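Local coordinates for fibrillarin-like pre-rrna processing protein (Methanocaldococcus jannaschii, PDB 1G8S) that probably transfers methyl groups from S-adenosyl-L-methionine to ribose 2'-hydroxyls of rRNA and tRNA, at sites chosen by a guide RNA in box C/D particles, at residues Ile25-Ile30 / Glu48-Asn53; Lys77-Gly82 / Tyr102-Ala107; Ala83-Thr88 / Met111-Asp116. All blocks are in the same frame, centred on the assembly; numbering follows the deposited sequence.

Interaction 1: Ile25-Ile30 / Glu48-Asn53; sequences IATKSI and EYRIWN
Trp52 turns its indole toward segment 25-30, where two aliphatic branches meet the benzo ring: Thr27 CG2 lies 3.6 Å from Trp52 CE3, and Ile25 CD1 stands 3.8 Å from the same atom. Both approach obliquely. The ring gets there because Trp52 holds CG anti to its own backbone N (chi1 -163°), while Thr27 spends its methyl on the indole and its OG1 on Asp94, a division of labour that suits threonine. On the same face runs Arg50, bent at chi3, whose guanidinium forms salt bridges with Glu39 and Asp94; its CG passes beside Ser29 CB.

The other face carries Ala26, Lys28, Tyr49 and Ile51. Lys28, extended beyond CG, lies alongside Tyr49 and points the same way, with CE 3.4 Å from the phenol OH of Tyr49, before its amine reaches Glu47. The small Ala26 lets Tyr49 CB and Ile51 CD1 both approach its CB to 4.1 Å.

Antiparallel pairing sets this register. Thr27 and Arg50 form a hydrogen-bonded pair, with Arg50 N 2.9 Å from Thr27 O. Within the five-stranded N-terminal sheet, strand 24-28 pairs on its other side with strand 13-17, through Ala26 and Tyr14, and strand 47-51 with strand 41-44, while the Thr27-Trp52 face packs on helices 58-64 and 87-95, His91 stacking on the indole.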
loop_
_atom_site.group_PDB
_atom_site.type_symbol
_atom_site.label_atom_id
_atom_site.label_comp_id
_atom_site.label_asym_id
_atom_site.label_seq_id
_atom_site.Cartn_x
_atom_site.Cartn_y
_atom_site.Cartn_z
ATOM N N ILE A 25 -8.602 5.740 -14.813
ATOM C CA ILE A 25 -7.322 6.363 -14.544
ATOM C C ILE A 25 -6.690 6.758 -15.868
ATOM O O ILE A 25 -7.104 6.278 -16.925
ATOM C CB ILE A 25 -6.357 5.417 -13.788
ATOM C CG1 ILE A 25 -6.127 4.143 -14.609
ATOM C CG2 ILE A 25 -6.916 5.087 -12.402
ATOM C CD1 ILE A 25 -5.067 3.245 -14.008
ATOM N N ALA A 26 -5.694 7.635 -15.807
ATOM C CA ALA A 26 -5.017 8.094 -17.012
ATOM C C ALA A 26 -3.609 8.601 -16.731
ATOM O O ALA A 26 -3.214 8.794 -15.578
ATOM C CB ALA A 26 -5.844 9.213 -17.668
ATOM N N THR A 27 -2.840 8.794 -17.796
ATOM C CA THR A 27 -1.500 9.350 -17.683
ATOM C C THR A 27 -1.457 10.594 -18.580
ATOM O O THR A 27 -2.292 10.749 -19.478
ATOM C CB THR A 27 -0.409 8.340 -18.136
ATOM O OG1 THR A 27 -0.696 7.888 -19.461
ATOM C CG2 THR A 27 -0.375 7.142 -17.201
ATOM N N LYS A 28 -0.516 11.495 -18.318
ATOM C CA LYS A 28 -0.371 12.701 -19.128
ATOM C C LYS A 28 0.513 12.355 -20.313
ATOM O O LYS A 28 1.702 12.085 -20.141
ATOM C CB LYS A 28 0.311 13.819 -18.345
ATOM C CG LYS A 28 -0.610 14.748 -17.598
ATOM C CD LYS A 28 0.199 15.918 -17.066
ATOM C CE LYS A 28 -0.603 16.773 -16.112
ATOM N NZ LYS A 28 0.266 17.831 -15.530
ATOM N N SER A 29 -0.056 12.392 -21.509
ATOM C CA SER A 29 0.698 12.068 -22.718
ATOM C C SER A 29 1.947 12.923 -22.939
ATOM O O SER A 29 1.912 14.148 -22.782
ATOM C CB SER A 29 -0.211 12.180 -23.941
ATOM O OG SER A 29 0.497 11.883 -25.138
ATOM N N ILE A 30 3.054 12.271 -23.297
ATOM C CA ILE A 30 4.292 12.986 -23.585
ATOM C C ILE A 30 4.440 13.149 -25.102
ATOM O O ILE A 30 5.422 13.714 -25.584
ATOM C CB ILE A 30 5.546 12.267 -23.016
ATOM C CG1 ILE A 30 5.613 10.824 -23.524
ATOM C CG2 ILE A 30 5.525 12.314 -21.493
ATOM C CD1 ILE A 30 6.911 10.117 -23.148
ATOM N N GLU A 48 -2.971 16.376 -22.699
ATOM C CA GLU A 48 -3.820 15.270 -23.112
ATOM C C GLU A 48 -3.714 14.112 -22.134
ATOM O O GLU A 48 -2.628 13.560 -21.920
ATOM C CB GLU A 48 -3.445 14.800 -24.521
ATOM C CG GLU A 48 -3.671 15.861 -25.589
ATOM C CD GLU A 48 -3.375 15.370 -26.995
ATOM O OE1 GLU A 48 -3.427 16.199 -27.928
ATOM O OE2 GLU A 48 -3.095 14.163 -27.169
ATOM N N TYR A 49 -4.841 13.756 -21.526
ATOM C CA TYR A 49 -4.867 12.653 -20.579
ATOM C C TYR A 49 -5.332 11.403 -21.303
ATOM O O TYR A 49 -6.452 11.340 -21.808
ATOM C CB TYR A 49 -5.801 12.959 -19.401
ATOM C CG TYR A 49 -5.336 14.122 -18.556
ATOM C CD1 TYR A 49 -5.627 15.438 -18.923
ATOM C CD2 TYR A 49 -4.581 13.914 -17.403
ATOM C CE1 TYR A 49 -5.179 16.514 -18.161
ATOM C CE2 TYR A 49 -4.123 14.986 -16.632
ATOM C CZ TYR A 49 -4.429 16.287 -17.021
ATOM O OH TYR A 49 -3.973 17.353 -16.278
ATOM N N ARG A 50 -4.453 10.407 -21.372
ATOM C CA ARG A 50 -4.787 9.167 -22.047
ATOM C C ARG A 50 -5.422 8.183 -21.081
ATOM O O ARG A 50 -4.786 7.767 -20.118
ATOM C CB ARG A 50 -3.526 8.533 -22.656
ATOM C CG ARG A 50 -2.974 9.218 -23.902
ATOM C CD ARG A 50 -2.113 8.209 -24.694
ATOM N NE ARG A 50 -1.027 7.739 -23.861
ATOM C CZ ARG A 50 -0.555 6.496 -23.827
ATOM N NH1 ARG A 50 -1.063 5.530 -24.599
ATOM N NH2 ARG A 50 0.419 6.221 -22.979
ATOM N N ILE A 51 -6.674 7.814 -21.335
ATOM C CA ILE A 51 -7.362 6.862 -20.479
ATOM C C ILE A 51 -6.616 5.528 -20.583
ATOM O O ILE A 51 -6.449 4.974 -21.670
ATOM C CB ILE A 51 -8.835 6.695 -20.898
ATOM C CG1 ILE A 51 -9.549 8.054 -20.818
ATOM C CG2 ILE A 51 -9.532 5.695 -19.987
ATOM C CD1 ILE A 51 -9.542 8.676 -19.427
ATOM N N TRP A 52 -6.177 5.044 -19.428
ATOM C CA TRP A 52 -5.385 3.816 -19.289
ATOM C C TRP A 52 -6.313 2.624 -19.026
ATOM O O TRP A 52 -6.764 2.390 -17.899
ATOM C CB TRP A 52 -4.418 4.061 -18.138
ATOM C CG TRP A 52 -3.254 3.153 -18.018
ATOM C CD1 TRP A 52 -2.960 2.056 -18.784
ATOM C CD2 TRP A 52 -2.231 3.245 -17.026
ATOM N NE1 TRP A 52 -1.810 1.457 -18.317
ATOM C CE2 TRP A 52 -1.342 2.167 -17.239
ATOM C CE3 TRP A 52 -1.979 4.137 -15.972
ATOM C CZ2 TRP A 52 -0.217 1.956 -16.433
ATOM C CZ3 TRP A 52 -0.864 3.929 -15.171
ATOM C CH2 TRP A 52 0.008 2.841 -15.409
ATOM N N ASN A 53 -6.583 1.872 -20.090
ATOM C CA ASN A 53 -7.501 0.737 -20.066
ATOM C C ASN A 53 -7.002 -0.512 -19.334
ATOM O O ASN A 53 -6.065 -1.171 -19.786
ATOM C CB ASN A 53 -7.868 0.383 -21.511
ATOM C CG ASN A 53 -9.132 -0.448 -21.619
ATOM O OD1 ASN A 53 -9.727 -0.544 -22.692
ATOM N ND2 ASN A 53 -9.549 -1.055 -20.515
HETATM O O HOH W 1 -9.114 3.623 -16.852
HETATM O O HOH W 2 -1.823 11.765 -26.512
HETATM O O HOH W 3 -0.213 16.100 -22.344
#

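Interaction 2: Lys77-Gly82 / Tyr102-Ala107; sequences KILYLG and YAIEYA. With MET (methionine), chain B.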
loop_
_atom_site.group_PDB
_atom_site.type_symbol
_atom_site.label_atom_id
_atom_site.label_comp_id
_atom_site.label_asym_id
_atom_site.label_seq_id
_atom_site.Cartn_x
_atom_site.Cartn_y
_atom_site.Cartn_z
ATOM N N LYS A 77 14.038 5.099 -13.390
ATOM C CA LYS A 77 14.687 4.370 -14.469
ATOM C C LYS A 77 14.011 3.015 -14.312
ATOM O O LYS A 77 14.062 2.405 -13.238
ATOM C CB LYS A 77 16.193 4.255 -14.241
ATOM C CG LYS A 77 16.954 5.535 -14.514
ATOM C CD LYS A 77 18.448 5.303 -14.404
ATOM C CE LYS A 77 19.229 6.562 -14.730
ATOM N NZ LYS A 77 20.700 6.341 -14.613
ATOM N N ILE A 78 13.359 2.562 -15.373
ATOM C CA ILE A 78 12.622 1.310 -15.331
ATOM C C ILE A 78 13.116 0.296 -16.350
ATOM O O ILE A 78 13.405 0.650 -17.495
ATOM C CB ILE A 78 11.117 1.548 -15.619
ATOM C CG1 ILE A 78 10.562 2.607 -14.665
ATOM C CG2 ILE A 78 10.336 0.252 -15.520
ATOM C CD1 ILE A 78 10.511 3.975 -15.290
ATOM N N LEU A 79 13.222 -0.955 -15.907
ATOM C CA LEU A 79 13.601 -2.064 -16.784
ATOM C C LEU A 79 12.286 -2.805 -17.027
ATOM O O LEU A 79 11.699 -3.375 -16.100
ATOM C CB LEU A 79 14.612 -2.977 -16.091
ATOM C CG LEU A 79 14.976 -4.228 -16.901
ATOM C CD1 LEU A 79 15.611 -3.823 -18.230
ATOM C CD2 LEU A 79 15.917 -5.085 -16.080
ATOM N N TYR A 80 11.815 -2.768 -18.269
ATOM C CA TYR A 80 10.559 -3.397 -18.657
ATOM C C TYR A 80 10.816 -4.731 -19.355
ATOM O O TYR A 80 11.441 -4.766 -20.419
ATOM C CB TYR A 80 9.785 -2.460 -19.604
ATOM C CG TYR A 80 8.370 -2.885 -19.875
ATOM C CD1 TYR A 80 7.296 -2.251 -19.233
ATOM C CD2 TYR A 80 8.081 -3.943 -20.744
ATOM C CE1 TYR A 80 5.987 -2.660 -19.448
ATOM C CE2 TYR A 80 6.764 -4.360 -20.960
ATOM C CZ TYR A 80 5.722 -3.710 -20.304
ATOM O OH TYR A 80 4.424 -4.121 -20.491
ATOM N N LEU A 81 10.316 -5.813 -18.764
ATOM C CA LEU A 81 10.490 -7.157 -19.313
ATOM C C LEU A 81 9.156 -7.774 -19.710
ATOM O O LEU A 81 8.250 -7.895 -18.888
ATOM C CB LEU A 81 11.165 -8.065 -18.279
ATOM C CG LEU A 81 12.442 -7.547 -17.620
ATOM C CD1 LEU A 81 12.911 -8.540 -16.543
ATOM C CD2 LEU A 81 13.514 -7.324 -18.695
ATOM N N GLY A 82 9.033 -8.181 -20.969
ATOM C CA GLY A 82 7.801 -8.810 -21.403
ATOM C C GLY A 82 7.283 -8.346 -22.748
ATOM O O GLY A 82 7.434 -7.179 -23.114
ATOM N N TYR A 102 13.772 1.021 -20.184
ATOM C CA TYR A 102 14.504 0.080 -21.026
ATOM C C TYR A 102 13.526 -1.044 -21.320
ATOM O O TYR A 102 13.030 -1.705 -20.397
ATOM C CB TYR A 102 15.727 -0.473 -20.293
ATOM C CG TYR A 102 16.756 0.565 -19.903
ATOM C CD1 TYR A 102 16.873 0.996 -18.582
ATOM C CD2 TYR A 102 17.638 1.096 -20.849
ATOM C CE1 TYR A 102 17.840 1.920 -18.208
ATOM C CE2 TYR A 102 18.610 2.025 -20.486
ATOM C CZ TYR A 102 18.706 2.429 -19.163
ATOM O OH TYR A 102 19.670 3.331 -18.790
ATOM N N ALA A 103 13.238 -1.259 -22.598
ATOM C CA ALA A 103 12.299 -2.289 -23.005
ATOM C C ALA A 103 13.023 -3.465 -23.657
ATOM O O ALA A 103 13.555 -3.329 -24.759
ATOM C CB ALA A 103 11.279 -1.701 -23.980
ATOM N N ILE A 104 13.035 -4.605 -22.972
ATOM C CA ILE A 104 13.684 -5.813 -23.484
ATOM C C ILE A 104 12.701 -6.686 -24.261
ATOM O O ILE A 104 11.665 -7.094 -23.731
ATOM C CB ILE A 104 14.270 -6.663 -22.330
ATOM C CG1 ILE A 104 15.059 -5.770 -21.363
ATOM C CG2 ILE A 104 15.150 -7.793 -22.911
ATOM C CD1 ILE A 104 16.181 -4.984 -21.987
ATOM N N GLU A 105 13.019 -6.964 -25.525
ATOM C CA GLU A 105 12.180 -7.821 -26.360
ATOM C C GLU A 105 13.086 -8.781 -27.128
ATOM O O GLU A 105 14.127 -8.372 -27.635
ATOM C CB GLU A 105 11.356 -7.000 -27.350
ATOM C CG GLU A 105 10.357 -6.031 -26.711
ATOM C CD GLU A 105 9.415 -6.694 -25.720
ATOM O OE1 GLU A 105 9.174 -7.920 -25.824
ATOM O OE2 GLU A 105 8.894 -5.980 -24.822
ATOM N N TYR A 106 12.684 -10.048 -27.200
ATOM C CA TYR A 106 13.471 -11.070 -27.892
ATOM C C TYR A 106 13.180 -11.142 -29.388
ATOM O O TYR A 106 14.102 -11.190 -30.213
ATOM C CB TYR A 106 13.208 -12.443 -27.269
ATOM C CG TYR A 106 13.867 -13.580 -28.018
ATOM C CD1 TYR A 106 15.240 -13.804 -27.918
ATOM C CD2 TYR A 106 13.125 -14.401 -28.870
ATOM C CE1 TYR A 106 15.861 -14.815 -28.652
ATOM C CE2 TYR A 106 13.735 -15.413 -29.609
ATOM C CZ TYR A 106 15.103 -15.612 -29.497
ATOM O OH TYR A 106 15.712 -16.601 -30.238
ATOM N N ALA A 107 11.900 -11.148 -29.740
ATOM C CA ALA A 107 11.511 -11.246 -31.139
ATOM C C ALA A 107 11.542 -9.925 -31.891
ATOM O O ALA A 107 10.917 -8.939 -31.475
ATOM C CB ALA A 107 10.131 -11.864 -31.246
HETATM N N MET B . 0.970 -6.869 -21.920
HETATM C CA MET B . 0.845 -5.865 -23.012
HETATM C C MET B . 1.182 -4.481 -22.481
HETATM O O MET B . 0.825 -4.214 -21.318
HETATM C CB MET B . -0.579 -5.864 -23.564
HETATM C CG MET B . -0.715 -5.118 -24.869
HETATM S SD MET B . 0.493 -5.744 -26.038
HETATM C CE MET B . -0.032 -7.462 -26.166
HETATM O OXT MET B . 1.790 -3.688 -23.228
HETATM O O HOH W 4 10.798 -9.644 -22.747
#
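The ring of Tyr102 has the carbonyl oxygen of Ile78 obliquely placed, 3.7 Å from Tyr102 CD1. On the opposite face of the sheet, the ring of Tyr80 takes Gly82 O at its edge, in the ring plane, while the ring of Tyr148 from the adjoining strand meets it with planes about 25° apart. A chi1 of -169° swings the Tyr80 phenol to the side remote from its own N, away from strand 100-105 and toward the bound methionine, whose O atom is 3.7 Å from Tyr80 OH.

The strands pair in parallel: Tyr102 N donates to Ile78 O, Tyr80 N to Tyr102 O, and Ile104 N to Tyr80 O, the last 3.0 Å long and almost straight at 172°. Strands 77-81 and 100-105, linked through helix 87-95, form a beta-alpha-beta unit of the Rossmann-like methyltransferase fold. Branched aliphatic residues suit the face shared with Tyr102, where Leu79 CD1 reaches Ile104 CG1 at 3.7 Å. Leu81 lies alongside Ile104, pointing the same way, and its CD2 is pressed to 3.5 Å from Ile104 CG1. This layer continues onto helix 156-167 through Leu79 and Leu81.

At the C-terminal ends the strands diverge, and a water joins Ile104 O to Gly82 N, the latter bond weak. Gly82 takes backbone angles that residues with a side chain seldom adopt, which is why glycine suits the place. Glu105, predicted to bind S-adenosyl-L-methionine, bends at chi2 and brings OE2 to 2.5 Å from Gly82 O.

Interaction 3: Ala83-Thr88 / Met111-Asp116; sequences ASAGTT and MRELLD. With MET (methionine), chain B.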
loop_
_atom_site.group_PDB
_atom_site.type_symbol
_atom_site.label_atom_id
_atom_site.label_comp_id
_atom_site.label_asym_id
_atom_site.label_seq_id
_atom_site.Cartn_x
_atom_site.Cartn_y
_atom_site.Cartn_z
ATOM N N ALA A 83 6.663 -9.272 -23.475
ATOM C CA ALA A 83 6.107 -8.990 -24.789
ATOM C C ALA A 83 5.107 -7.852 -24.676
ATOM O O ALA A 83 4.290 -7.822 -23.754
ATOM C CB ALA A 83 5.418 -10.235 -25.348
ATOM N N SER A 84 5.175 -6.918 -25.613
ATOM C CA SER A 84 4.261 -5.780 -25.604
ATOM C C SER A 84 4.194 -5.120 -26.964
ATOM O O SER A 84 5.207 -4.993 -27.654
ATOM C CB SER A 84 4.710 -4.744 -24.571
ATOM O OG SER A 84 3.937 -3.553 -24.675
ATOM N N ALA A 85 2.989 -4.700 -27.333
ATOM C CA ALA A 85 2.756 -4.012 -28.592
ATOM C C ALA A 85 2.905 -2.513 -28.322
ATOM O O ALA A 85 2.762 -1.691 -29.229
ATOM C CB ALA A 85 1.362 -4.326 -29.109
ATOM N N GLY A 86 3.180 -2.170 -27.063
ATOM C CA GLY A 86 3.377 -0.778 -26.692
ATOM C C GLY A 86 2.409 -0.170 -25.690
ATOM O O GLY A 86 2.659 0.933 -25.199
ATOM N N THR A 87 1.327 -0.875 -25.375
ATOM C CA THR A 87 0.311 -0.369 -24.445
ATOM C C THR A 87 0.845 0.093 -23.090
ATOM O O THR A 87 0.872 1.294 -22.807
ATOM C CB THR A 87 -0.800 -1.412 -24.206
ATOM O OG1 THR A 87 -1.410 -1.753 -25.460
ATOM C CG2 THR A 87 -1.874 -0.854 -23.273
ATOM N N THR A 88 1.281 -0.839 -22.248
ATOM C CA THR A 88 1.784 -0.441 -20.939
ATOM C C THR A 88 3.059 0.397 -21.014
ATOM O O THR A 88 3.226 1.347 -20.250
ATOM C CB THR A 88 1.979 -1.666 -20.015
ATOM O OG1 THR A 88 0.722 -2.331 -19.848
ATOM C CG2 THR A 88 2.504 -1.240 -18.653
ATOM N N MET A 111 9.532 -6.235 -31.340
ATOM C CA MET A 111 10.181 -4.941 -31.229
ATOM C C MET A 111 9.687 -4.011 -32.321
ATOM O O MET A 111 9.565 -2.803 -32.113
ATOM C CB MET A 111 11.695 -5.062 -31.337
ATOM C CG MET A 111 12.390 -3.773 -30.949
ATOM S SD MET A 111 12.148 -3.443 -29.190
ATOM C CE MET A 111 13.462 -4.498 -28.567
ATOM N N ARG A 112 9.411 -4.576 -33.491
ATOM C CA ARG A 112 8.923 -3.784 -34.611
ATOM C C ARG A 112 7.624 -3.073 -34.228
ATOM O O ARG A 112 7.467 -1.877 -34.476
ATOM C CB ARG A 112 8.678 -4.692 -35.815
ATOM C CG ARG A 112 8.459 -3.969 -37.125
ATOM C CD ARG A 112 8.434 -4.984 -38.260
ATOM N NE ARG A 112 9.589 -5.874 -38.169
ATOM C CZ ARG A 112 9.776 -6.950 -38.926
ATOM N NH1 ARG A 112 8.883 -7.288 -39.848
ATOM N NH2 ARG A 112 10.861 -7.694 -38.756
ATOM N N GLU A 113 6.705 -3.817 -33.622
ATOM C CA GLU A 113 5.419 -3.265 -33.212
ATOM C C GLU A 113 5.585 -2.270 -32.073
ATOM O O GLU A 113 4.897 -1.253 -32.029
ATOM C CB GLU A 113 4.471 -4.381 -32.778
ATOM C CG GLU A 113 4.257 -5.459 -33.826
ATOM C CD GLU A 113 3.151 -6.424 -33.452
ATOM O OE1 GLU A 113 3.060 -6.800 -32.264
ATOM O OE2 GLU A 113 2.378 -6.816 -34.350
ATOM N N LEU A 114 6.497 -2.567 -31.154
ATOM C CA LEU A 114 6.739 -1.684 -30.021
ATOM C C LEU A 114 7.311 -0.347 -30.486
ATOM O O LEU A 114 6.899 0.713 -30.007
ATOM C CB LEU A 114 7.700 -2.345 -29.025
ATOM C CG LEU A 114 8.011 -1.537 -27.760
ATOM C CD1 LEU A 114 6.717 -1.274 -27.008
ATOM C CD2 LEU A 114 8.993 -2.294 -26.878
ATOM N N LEU A 115 8.256 -0.399 -31.420
ATOM C CA LEU A 115 8.883 0.808 -31.947
ATOM C C LEU A 115 7.881 1.677 -32.698
ATOM O O LEU A 115 7.962 2.905 -32.653
ATOM C CB LEU A 115 10.042 0.447 -32.881
ATOM C CG LEU A 115 11.274 -0.189 -32.236
ATOM C CD1 LEU A 115 12.261 -0.612 -33.321
ATOM C CD2 LEU A 115 11.921 0.799 -31.286
ATOM N N ASP A 116 6.943 1.042 -33.392
ATOM C CA ASP A 116 5.932 1.786 -34.136
ATOM C C ASP A 116 4.935 2.433 -33.177
ATOM O O ASP A 116 4.558 3.593 -33.347
ATOM C CB ASP A 116 5.184 0.861 -35.101
ATOM C CG ASP A 116 6.071 0.350 -36.226
ATOM O OD1 ASP A 116 6.739 1.179 -36.883
ATOM O OD2 ASP A 116 6.094 -0.877 -36.462
HETATM N N MET B . 0.970 -6.869 -21.920
HETATM C CA MET B . 0.845 -5.865 -23.012
HETATM C C MET B . 1.182 -4.481 -22.481
HETATM O O MET B . 0.825 -4.214 -21.318
HETATM C CB MET B . -0.579 -5.864 -23.564
HETATM C CG MET B . -0.715 -5.118 -24.869
HETATM S SD MET B . 0.493 -5.744 -26.038
HETATM C CE MET B . -0.032 -7.462 -26.166
HETATM O OXT MET B . 1.790 -3.688 -23.228
HETATM O O HOH W 5 4.252 -7.150 -30.070
#
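Leu114 of helix 108-117 packs against the loop 83-86, which joins the first strand of the Rossmann-like methyltransferase fold to helix 87-95 and is the glycine-containing loop beside the methyl donor's site. Its side chain leaves the helix with N and CG trans across the CA-CB bond (chi1 -178°) and starts with CB 3.9 Å from Ser84 O. Beyond CG it forks: CD1 advances to 3.4 Å from Gly86 CA and also lies near Gly86 N, while CD2 turns to Ala103 on strand 100-105. A leucine thus fills both the loop side and the sheet side. Glycine suits position 86 through its backbone angles, with phi at 118°, and its bare CA lets Leu114 CD1 come so close.

Further out, Glu113 reaches the loop through water: the water donates to its OE1 at 2.5 Å and, weakly, to Ser84 O.

On the ligand side of the loop, Ser84 OG accepts from Gly86 N at 2.9 Å, an ST turn that fixes the hydroxyl while it donates to OXT of the bound methionine. Gly86 is also the N-cap residue of helix 87-95, whose first turn faces the carboxylate; the helix end would be expected to favour this negative charge. Thr88 OG1, also bonded to Ser57, is modelled doubtfully close to O of the methionine. The firmer hold comes from Thr88 N, which reaches OXT at 3.1 Å with an N-H...O angle of 163°.

How the interactions relate
Interactions 2 and 3 form one continuous unit, their centres 10 Å apart: Glu105 OE1 lies 3.4 Å from Ala83 CA, Glu105 CB meets Met111 CE at 3.5 Å, and Tyr80 OH lies 3.5 Å from Thr88 CB. Their segments alternate along the chain, and both touch the bound methionine, which occupies a site consistent with the methionine part of S-adenosyl-L-methionine. Interaction 1 belongs to the separate N-terminal sheet, its centre 17 Å from that of interaction 3 and 21 Å from that of interaction 2. Helix 87-95 spans the gap: it begins in interaction 3 and packs against Thr27 and Trp52. The Trp52 side chain lies about 7 Å from the ligand.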